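Local structure of pumilio domain-containing protein 7 (Caenorhabditis elegans, 3V71) at residues Val148-Val153 with Cys184-Gln189; Val177-Tyr182 with Tyr222-Asn227. The protein binds a consensus sequence in the 3'-UTRs of mRNAs and so modulates their expression and stability, as in the repression of maternal messages late in oogenesis. All coordinates share one frame; numbering follows the deposited sequence.

Both contacts join neighbouring Pumilio repeats, as predicted from sequence. Contact 1 pairs repeats 4 and 5; contact 2 pairs repeats 5 and 6. Repeat 5 therefore takes part in both, through helix 173-179 in contact 2 and helix 183-194, which follows it, in contact 1. The centres of the two contacts lie about 15 Å apart. They meet inside repeat 5, where Val187 CG2 packs against Val177 CG1 at 3.6 Å. Cys184 CB also lies on Cys178 O. The bound RNA runs past both contacts: U8 of chain B touches Arg185 in contact 1 and Tyr182 in contact 2. C9 of chain B adjoins contact 1, and A7 of chain B adjoins contact 2.

Contact 1 of 2, residues Val148-Val153 with Cys184-Gln189; sequences VIQRVV and CRLVQQ. With nucleotides of chain B.
Leu186 packs its branched end against helix 146-153. Its CD1 meets Ile149 CG2 at 3.9 Å, and the two side chains cross at about a right angle. CD1 also sits close to the backbone N of Gln150 and, more loosely, to Val153 CG2. Leu186 CG lies anti to the backbone N (chi1 178°), which carries the methyls to the neighbouring helix. The patch is buried; Phe164 of helix 162-169 and Cys140 of helix 136-141 also touch both Ile149 and Leu186.

The polar layer lies on the RNA side. Gln150 OE1 receives two weak hydrogen bonds, one from Arg185 NE at 3.5 Å and one from Gln189 NE2 at 3.4 Å. It lies in the plane of the guanidinium, at its edge. The amide plane of Gln150 is turned 69° from that guanidinium. Gln189 OE1 rests on the aliphatic part of Gln150, 3.2 Å from CG.

The remaining contacts are with RNA. The extended Arg185 chain runs along U8 of chain B, whose O2 is 3.2 Å from Arg185 CD. One guanidinium face is covered by C1' of C9 of chain B, 3.5 Å above its centre. Arg185 NH1 approaches O2 of the same nucleotide at 3.3 Å. The weak bond to Gln150 probably helps to set the turn of this group.

The two helical segments run almost parallel, 4° apart, with axes 10.1 Å from each other. Such side-by-side stacking of RNA-facing helices from successive repeats is characteristic of the PUF fold.

Contact 2 of 2, residues Val177-Tyr182 with Tyr222-Asn227; sequences VCQDKY and YRLSSN. With nucleotides of chain B.
Arg223 opens the contact by laying its aliphatic part beside the end of Gln179. Its stem leaves the helix trans to the backbone N (chi1 174°), and this brings CG and the carbon beyond it alongside the end of the Gln179 chain. The chain of Arg223 then bends at chi3. The two side chains cross at about a right angle.

Leu224 follows with a buried apolar contact. Its CD2 lies 4.2 Å from Cys178 SG and 4.3 Å from Gln179 CG. Val233 touches Cys178 and Ile234 touches Leu224. Both belong to helix 231-238, which thus backs the apolar side.

Ser226 stays within its own segment. Its OG gives a hydrogen bond of 3.0 Å to Tyr222 O, which it approaches nearly head-on to the carbonyl.

Each segment carries the chain from a short helix of its repeat into the turn before the next, RNA-facing helix, as in PUF repeats. Asp180 and Asn227 hold matching places in the two segments. Asp180 OD2 accepts from Tyr182 N, a capping bond modelled rather short, ahead of helix 183-194, and also from Gly183 N. Asn227 OD1 accepts from Phe229 N and Ala230 N. The turn after Asp180 places Lys181 and Tyr182 at the RNA. Lys181 CG covers one face of the Tyr182 ring, and O3' of U8 of chain B lies in plane at its edge, 3.2 Å from Tyr182 CD1.

Asn227 closes the contact across the Gln179 chain. Its ND2 comes 3.0 Å from Gln179 CG, and the two amide planes are 67° apart. Cutting Gln179 back to an alanine is likely to open a gap between the segments, leaving Asn227 and the stem of Arg223 without the chain they pack against.

Contact 1 of 2, residues Val148-Val153 with Cys184-Gln189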
loop_
_atom_site.group_PDB
_atom_site.type_symbol
_atom_site.label_atom_id
_atom_site.label_comp_id
_atom_site.label_asym_id
_atom_site.label_seq_id
_atom_site.Cartn_x
_atom_site.Cartn_y
_atom_site.Cartn_z
ATOM N N VAL A 148 -6.559 -9.294 -5.550
ATOM C CA VAL A 148 -6.993 -9.282 -6.936
ATOM C C VAL A 148 -6.917 -7.858 -7.468
ATOM O O VAL A 148 -6.336 -7.604 -8.525
ATOM C CB VAL A 148 -8.422 -9.870 -7.088
ATOM C CG1 VAL A 148 -9.056 -9.432 -8.390
ATOM C CG2 VAL A 148 -8.385 -11.389 -6.995
ATOM N N ILE A 149 -7.488 -6.927 -6.710
ATOM C CA ILE A 149 -7.435 -5.512 -7.051
ATOM C C ILE A 149 -5.996 -5.000 -7.027
ATOM O O ILE A 149 -5.575 -4.292 -7.941
ATOM C CB ILE A 149 -8.285 -4.689 -6.098
ATOM C CG1 ILE A 149 -9.702 -5.260 -6.050
ATOM C CG2 ILE A 149 -8.301 -3.250 -6.546
ATOM C CD1 ILE A 149 -10.544 -4.713 -4.925
ATOM N N GLN A 150 -5.248 -5.361 -5.986
ATOM C CA GLN A 150 -3.806 -5.131 -5.985
ATOM C C GLN A 150 -3.215 -5.452 -7.359
ATOM O O GLN A 150 -2.544 -4.618 -7.956
ATOM C CB GLN A 150 -3.107 -5.964 -4.903
ATOM C CG GLN A 150 -3.174 -5.369 -3.491
ATOM C CD GLN A 150 -2.441 -6.218 -2.457
ATOM O OE1 GLN A 150 -1.208 -6.202 -2.368
ATOM N NE2 GLN A 150 -3.203 -6.971 -1.675
ATOM N N ARG A 151 -3.490 -6.658 -7.856
ATOM C CA ARG A 151 -2.967 -7.128 -9.140
ATOM C C ARG A 151 -3.434 -6.290 -10.329
ATOM O O ARG A 151 -2.639 -5.936 -11.207
ATOM C CB ARG A 151 -3.356 -8.587 -9.365
ATOM C CG ARG A 151 -2.831 -9.160 -10.662
ATOM C CD ARG A 151 -1.328 -9.288 -10.617
ATOM N NE ARG A 151 -0.933 -10.235 -9.587
ATOM C CZ ARG A 151 0.269 -10.790 -9.501
ATOM N NH1 ARG A 151 1.204 -10.486 -10.393
ATOM N NH2 ARG A 151 0.535 -11.652 -8.524
ATOM N N VAL A 152 -4.727 -5.990 -10.367
ATOM C CA VAL A 152 -5.276 -5.171 -11.438
ATOM C C VAL A 152 -4.548 -3.832 -11.528
ATOM O O VAL A 152 -4.022 -3.464 -12.574
ATOM C CB VAL A 152 -6.763 -4.900 -11.216
ATOM C CG1 VAL A 152 -7.243 -3.744 -12.116
ATOM C CG2 VAL A 152 -7.568 -6.168 -11.436
ATOM N N VAL A 153 -4.540 -3.112 -10.412
ATOM C CA VAL A 153 -3.833 -1.852 -10.286
ATOM C C VAL A 153 -2.355 -2.007 -10.603
ATOM O O VAL A 153 -1.829 -1.343 -11.491
ATOM C CB VAL A 153 -3.964 -1.299 -8.847
ATOM C CG1 VAL A 153 -2.883 -0.275 -8.556
ATOM C CG2 VAL A 153 -5.351 -0.715 -8.620
ATOM N N CYS A 184 -5.335 -0.337 3.182
ATOM C CA CYS A 184 -4.314 0.693 3.263
ATOM C C CYS A 184 -3.229 0.512 2.195
ATOM O O CYS A 184 -2.980 1.411 1.393
ATOM C CB CYS A 184 -3.686 0.686 4.650
ATOM S SG CYS A 184 -2.482 1.995 4.905
ATOM N N ARG A 185 -2.584 -0.651 2.185
ATOM C CA ARG A 185 -1.533 -0.933 1.204
ATOM C C ARG A 185 -2.007 -0.749 -0.240
ATOM O O ARG A 185 -1.226 -0.386 -1.115
ATOM C CB ARG A 185 -0.965 -2.338 1.408
ATOM C CG ARG A 185 0.053 -2.759 0.353
ATOM C CD ARG A 185 0.628 -4.144 0.636
ATOM N NE ARG A 185 1.344 -4.694 -0.510
ATOM C CZ ARG A 185 2.667 -4.681 -0.655
ATOM N NH1 ARG A 185 3.437 -4.142 0.283
ATOM N NH2 ARG A 185 3.220 -5.216 -1.743
ATOM N N LEU A 186 -3.288 -0.995 -0.487
ATOM C CA LEU A 186 -3.852 -0.774 -1.811
ATOM C C LEU A 186 -3.759 0.695 -2.217
ATOM O O LEU A 186 -3.318 1.017 -3.326
ATOM C CB LEU A 186 -5.312 -1.224 -1.860
ATOM C CG LEU A 186 -6.011 -0.979 -3.202
ATOM C CD1 LEU A 186 -5.393 -1.834 -4.324
ATOM C CD2 LEU A 186 -7.505 -1.235 -3.080
ATOM N N VAL A 187 -4.186 1.574 -1.310
ATOM C CA VAL A 187 -4.173 3.014 -1.541
ATOM C C VAL A 187 -2.766 3.504 -1.852
ATOM O O VAL A 187 -2.567 4.304 -2.766
ATOM C CB VAL A 187 -4.687 3.789 -0.323
ATOM C CG1 VAL A 187 -4.880 5.239 -0.695
ATOM C CG2 VAL A 187 -5.987 3.197 0.178
ATOM N N GLN A 188 -1.796 3.023 -1.084
ATOM C CA GLN A 188 -0.399 3.329 -1.349
ATOM C C GLN A 188 -0.009 2.935 -2.767
ATOM O O GLN A 188 0.592 3.722 -3.499
ATOM C CB GLN A 188 0.501 2.608 -0.348
ATOM C CG GLN A 188 0.178 2.925 1.105
ATOM C CD GLN A 188 1.122 2.246 2.076
ATOM O OE1 GLN A 188 0.694 1.655 3.078
ATOM N NE2 GLN A 188 2.419 2.325 1.787
ATOM N N GLN A 189 -0.362 1.710 -3.147
ATOM C CA GLN A 189 -0.006 1.161 -4.449
ATOM C C GLN A 189 -0.679 1.893 -5.589
ATOM O O GLN A 189 -0.058 2.120 -6.624
ATOM C CB GLN A 189 -0.363 -0.318 -4.524
ATOM C CG GLN A 189 0.499 -1.216 -3.663
ATOM C CD GLN A 189 -0.084 -2.607 -3.535
ATOM O OE1 GLN A 189 -1.280 -2.817 -3.754
ATOM N NE2 GLN A 189 0.760 -3.571 -3.185
ATOM P P C B 9 -1.328 -8.906 4.733
ATOM O OP1 C B 9 -2.455 -9.660 4.114
ATOM O OP2 C B 9 -0.718 -9.422 5.996
ATOM O "O5'" C B 9 -0.196 -8.666 3.653
ATOM C "C5'" C B 9 -0.342 -9.169 2.339
ATOM C "C4'" C B 9 0.792 -8.726 1.459
ATOM O "O4'" C B 9 1.324 -7.462 1.953
ATOM C "C3'" C B 9 2.010 -9.640 1.428
ATOM O "O3'" C B 9 1.845 -10.797 0.599
ATOM C "C2'" C B 9 3.102 -8.677 0.971
ATOM O "O2'" C B 9 2.960 -8.377 -0.410
ATOM C "C1'" C B 9 2.724 -7.425 1.766
ATOM N N1 C B 9 3.382 -7.400 3.098
ATOM C C2 C B 9 4.594 -6.708 3.275
ATOM O O2 C B 9 5.107 -6.096 2.322
ATOM N N3 C B 9 5.189 -6.721 4.494
ATOM C C4 C B 9 4.629 -7.385 5.510
ATOM N N4 C B 9 5.249 -7.374 6.696
ATOM C C5 C B 9 3.401 -8.092 5.361
ATOM C C6 C B 9 2.827 -8.075 4.152
ATOM P P U B 8 0.401 -6.966 9.720
ATOM O OP1 U B 8 -0.253 -8.107 10.396
ATOM O OP2 U B 8 1.887 -6.904 9.687
ATOM O "O5'" U B 8 -0.176 -6.797 8.246
ATOM C "C5'" U B 8 -1.467 -6.247 8.024
ATOM C "C4'" U B 8 -1.561 -5.608 6.662
ATOM O "O4'" U B 8 -0.804 -4.371 6.648
ATOM C "C3'" U B 8 -0.978 -6.412 5.508
ATOM O "O3'" U B 8 -1.863 -7.417 5.030
ATOM C "C2'" U B 8 -0.652 -5.332 4.478
ATOM O "O2'" U B 8 -1.821 -4.940 3.771
ATOM C "C1'" U B 8 -0.228 -4.170 5.374
ATOM N N1 U B 8 1.242 -4.080 5.526
ATOM C C2 U B 8 1.941 -3.433 4.520
ATOM O O2 U B 8 1.401 -2.964 3.534
ATOM N N3 U B 8 3.301 -3.360 4.708
ATOM C C4 U B 8 4.013 -3.852 5.786
ATOM O O4 U B 8 5.235 -3.705 5.808
ATOM C C5 U B 8 3.220 -4.499 6.792
ATOM C C6 U B 8 1.892 -4.584 6.633
#

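Contact 2 of 2, residues Val177-Tyr182 with Tyr222-Asn227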
loop_
_atom_site.group_PDB
_atom_site.type_symbol
_atom_site.label_atom_id
_atom_site.label_comp_id
_atom_site.label_asym_id
_atom_site.label_seq_id
_atom_site.Cartn_x
_atom_site.Cartn_y
_atom_site.Cartn_z
ATOM N N VAL A 177 -11.532 2.695 2.923
ATOM C CA VAL A 177 -10.438 1.855 2.440
ATOM C C VAL A 177 -9.096 2.097 3.140
ATOM O O VAL A 177 -8.499 1.153 3.663
ATOM C CB VAL A 177 -10.269 1.931 0.905
ATOM C CG1 VAL A 177 -9.012 1.204 0.472
ATOM C CG2 VAL A 177 -11.478 1.335 0.216
ATOM N N CYS A 178 -8.624 3.343 3.163
ATOM C CA CYS A 178 -7.314 3.627 3.764
ATOM C C CYS A 178 -7.299 3.452 5.269
ATOM O O CYS A 178 -6.251 3.191 5.848
ATOM C CB CYS A 178 -6.765 5.005 3.379
ATOM S SG CYS A 178 -7.999 6.238 3.026
ATOM N N GLN A 179 -8.458 3.568 5.901
ATOM C CA GLN A 179 -8.532 3.296 7.329
ATOM C C GLN A 179 -8.554 1.800 7.683
ATOM O O GLN A 179 -8.288 1.426 8.824
ATOM C CB GLN A 179 -9.685 4.071 7.972
ATOM C CG GLN A 179 -9.214 5.403 8.589
ATOM C CD GLN A 179 -10.333 6.400 8.825
ATOM O OE1 GLN A 179 -11.234 6.547 8.000
ATOM N NE2 GLN A 179 -10.274 7.098 9.955
ATOM N N ASP A 180 -8.829 0.950 6.692
ATOM C CA ASP A 180 -8.888 -0.500 6.895
ATOM C C ASP A 180 -7.517 -1.152 6.908
ATOM O O ASP A 180 -6.636 -0.775 6.144
ATOM C CB ASP A 180 -9.748 -1.173 5.823
ATOM C CG ASP A 180 -9.496 -2.684 5.732
ATOM O OD1 ASP A 180 -10.182 -3.465 6.434
ATOM O OD2 ASP A 180 -8.598 -3.094 4.961
ATOM N N LYS A 181 -7.365 -2.158 7.764
ATOM C CA LYS A 181 -6.106 -2.872 7.941
ATOM C C LYS A 181 -5.432 -3.273 6.628
ATOM O O LYS A 181 -4.212 -3.170 6.483
ATOM C CB LYS A 181 -6.340 -4.107 8.810
ATOM C CG LYS A 181 -5.077 -4.867 9.153
ATOM C CD LYS A 181 -5.367 -6.010 10.107
ATOM C CE LYS A 181 -4.087 -6.541 10.759
ATOM N NZ LYS A 181 -3.521 -5.601 11.788
ATOM N N TYR A 182 -6.233 -3.719 5.667
ATOM C CA TYR A 182 -5.711 -4.296 4.433
ATOM C C TYR A 182 -5.817 -3.349 3.241
ATOM O O TYR A 182 -4.955 -3.352 2.355
ATOM C CB TYR A 182 -6.418 -5.625 4.146
ATOM C CG TYR A 182 -6.245 -6.602 5.282
ATOM C CD1 TYR A 182 -5.021 -7.231 5.497
ATOM C CD2 TYR A 182 -7.286 -6.869 6.167
ATOM C CE1 TYR A 182 -4.841 -8.098 6.543
ATOM C CE2 TYR A 182 -7.113 -7.743 7.224
ATOM C CZ TYR A 182 -5.884 -8.359 7.406
ATOM O OH TYR A 182 -5.685 -9.244 8.453
ATOM N N TYR A 222 -5.984 15.007 9.023
ATOM C CA TYR A 222 -5.899 14.934 10.479
ATOM C C TYR A 222 -6.463 13.637 11.059
ATOM O O TYR A 222 -5.832 12.997 11.915
ATOM C CB TYR A 222 -6.618 16.113 11.104
ATOM C CG TYR A 222 -6.361 16.272 12.586
ATOM C CD1 TYR A 222 -5.405 17.168 13.045
ATOM C CD2 TYR A 222 -7.070 15.526 13.524
ATOM C CE1 TYR A 222 -5.158 17.322 14.389
ATOM C CE2 TYR A 222 -6.830 15.672 14.877
ATOM C CZ TYR A 222 -5.872 16.576 15.302
ATOM O OH TYR A 222 -5.619 16.755 16.641
ATOM N N ARG A 223 -7.664 13.270 10.610
ATOM C CA ARG A 223 -8.270 12.006 11.007
ATOM C C ARG A 223 -7.446 10.839 10.488
ATOM O O ARG A 223 -7.264 9.841 11.180
ATOM C CB ARG A 223 -9.706 11.895 10.493
ATOM C CG ARG A 223 -10.352 10.534 10.742
ATOM C CD ARG A 223 -11.830 10.547 10.383
ATOM N NE ARG A 223 -12.542 11.598 11.102
ATOM C CZ ARG A 223 -13.130 11.426 12.281
ATOM N NH1 ARG A 223 -13.098 10.236 12.867
ATOM N NH2 ARG A 223 -13.753 12.443 12.870
ATOM N N LEU A 224 -6.943 10.971 9.267
ATOM C CA LEU A 224 -6.136 9.918 8.669
ATOM C C LEU A 224 -4.816 9.717 9.403
ATOM O O LEU A 224 -4.407 8.586 9.670
ATOM C CB LEU A 224 -5.865 10.224 7.198
ATOM C CG LEU A 224 -7.055 10.083 6.251
ATOM C CD1 LEU A 224 -6.608 10.356 4.831
ATOM C CD2 LEU A 224 -7.684 8.704 6.363
ATOM N N SER A 225 -4.149 10.819 9.722
ATOM C CA SER A 225 -2.844 10.764 10.364
ATOM C C SER A 225 -2.941 10.175 11.763
ATOM O O SER A 225 -1.984 9.614 12.297
ATOM C CB SER A 225 -2.245 12.158 10.421
ATOM O OG SER A 225 -2.241 12.743 9.136
ATOM N N SER A 226 -4.121 10.296 12.348
ATOM C CA SER A 226 -4.348 9.847 13.709
ATOM C C SER A 226 -4.883 8.422 13.767
ATOM O O SER A 226 -5.061 7.871 14.856
ATOM C CB SER A 226 -5.313 10.806 14.402
ATOM O OG SER A 226 -4.704 12.074 14.530
ATOM N N ASN A 227 -5.126 7.839 12.592
ATOM C CA ASN A 227 -5.737 6.524 12.465
ATOM C C ASN A 227 -4.722 5.391 12.436
ATOM O O ASN A 227 -3.662 5.507 11.817
ATOM C CB ASN A 227 -6.597 6.468 11.213
ATOM C CG ASN A 227 -7.082 5.068 10.903
ATOM O OD1 ASN A 227 -6.408 4.301 10.219
ATOM N ND2 ASN A 227 -8.263 4.733 11.396
ATOM P P U B 8 0.401 -6.966 9.720
ATOM O OP1 U B 8 -0.253 -8.107 10.396
ATOM O OP2 U B 8 1.887 -6.904 9.687
ATOM O "O5'" U B 8 -0.176 -6.797 8.246
ATOM C "C5'" U B 8 -1.467 -6.247 8.024
ATOM C "C4'" U B 8 -1.561 -5.608 6.662
ATOM O "O4'" U B 8 -0.804 -4.371 6.648
ATOM C "C3'" U B 8 -0.978 -6.412 5.508
ATOM O "O3'" U B 8 -1.863 -7.417 5.030
ATOM C "C2'" U B 8 -0.652 -5.332 4.478
ATOM O "O2'" U B 8 -1.821 -4.940 3.771
ATOM C "C1'" U B 8 -0.228 -4.170 5.374
ATOM N N1 U B 8 1.242 -4.080 5.526
ATOM C C2 U B 8 1.941 -3.433 4.520
ATOM O O2 U B 8 1.401 -2.964 3.534
ATOM N N3 U B 8 3.301 -3.360 4.708
ATOM C C4 U B 8 4.013 -3.852 5.786
ATOM O O4 U B 8 5.235 -3.705 5.808
ATOM C C5 U B 8 3.220 -4.499 6.792
ATOM C C6 U B 8 1.892 -4.584 6.633
ATOM P P A B 7 3.107 -3.359 14.601
ATOM O OP1 A B 7 2.628 -4.670 15.100
ATOM O OP2 A B 7 4.532 -2.995 14.806
ATOM O "O5'" A B 7 2.725 -3.185 13.066
ATOM C "C5'" A B 7 2.087 -4.227 12.341
ATOM C "C4'" A B 7 0.888 -3.715 11.578
ATOM O "O4'" A B 7 1.108 -2.338 11.179
ATOM C "C3'" A B 7 0.585 -4.422 10.275
ATOM O "O3'" A B 7 -0.112 -5.636 10.454
ATOM C "C2'" A B 7 -0.190 -3.367 9.493
ATOM O "O2'" A B 7 -1.522 -3.255 9.976
ATOM C "C1'" A B 7 0.559 -2.112 9.900
ATOM N N9 A B 7 1.660 -1.778 8.981
ATOM C C8 A B 7 2.996 -1.994 9.213
ATOM N N7 A B 7 3.781 -1.542 8.260
ATOM C C5 A B 7 2.890 -0.980 7.358
ATOM C C6 A B 7 3.110 -0.338 6.141
ATOM N N6 A B 7 4.351 -0.192 5.677
ATOM N N1 A B 7 2.036 0.122 5.441
ATOM C C2 A B 7 0.814 -0.064 5.973
ATOM N N3 A B 7 0.478 -0.660 7.127
ATOM C C4 A B 7 1.578 -1.101 7.779
#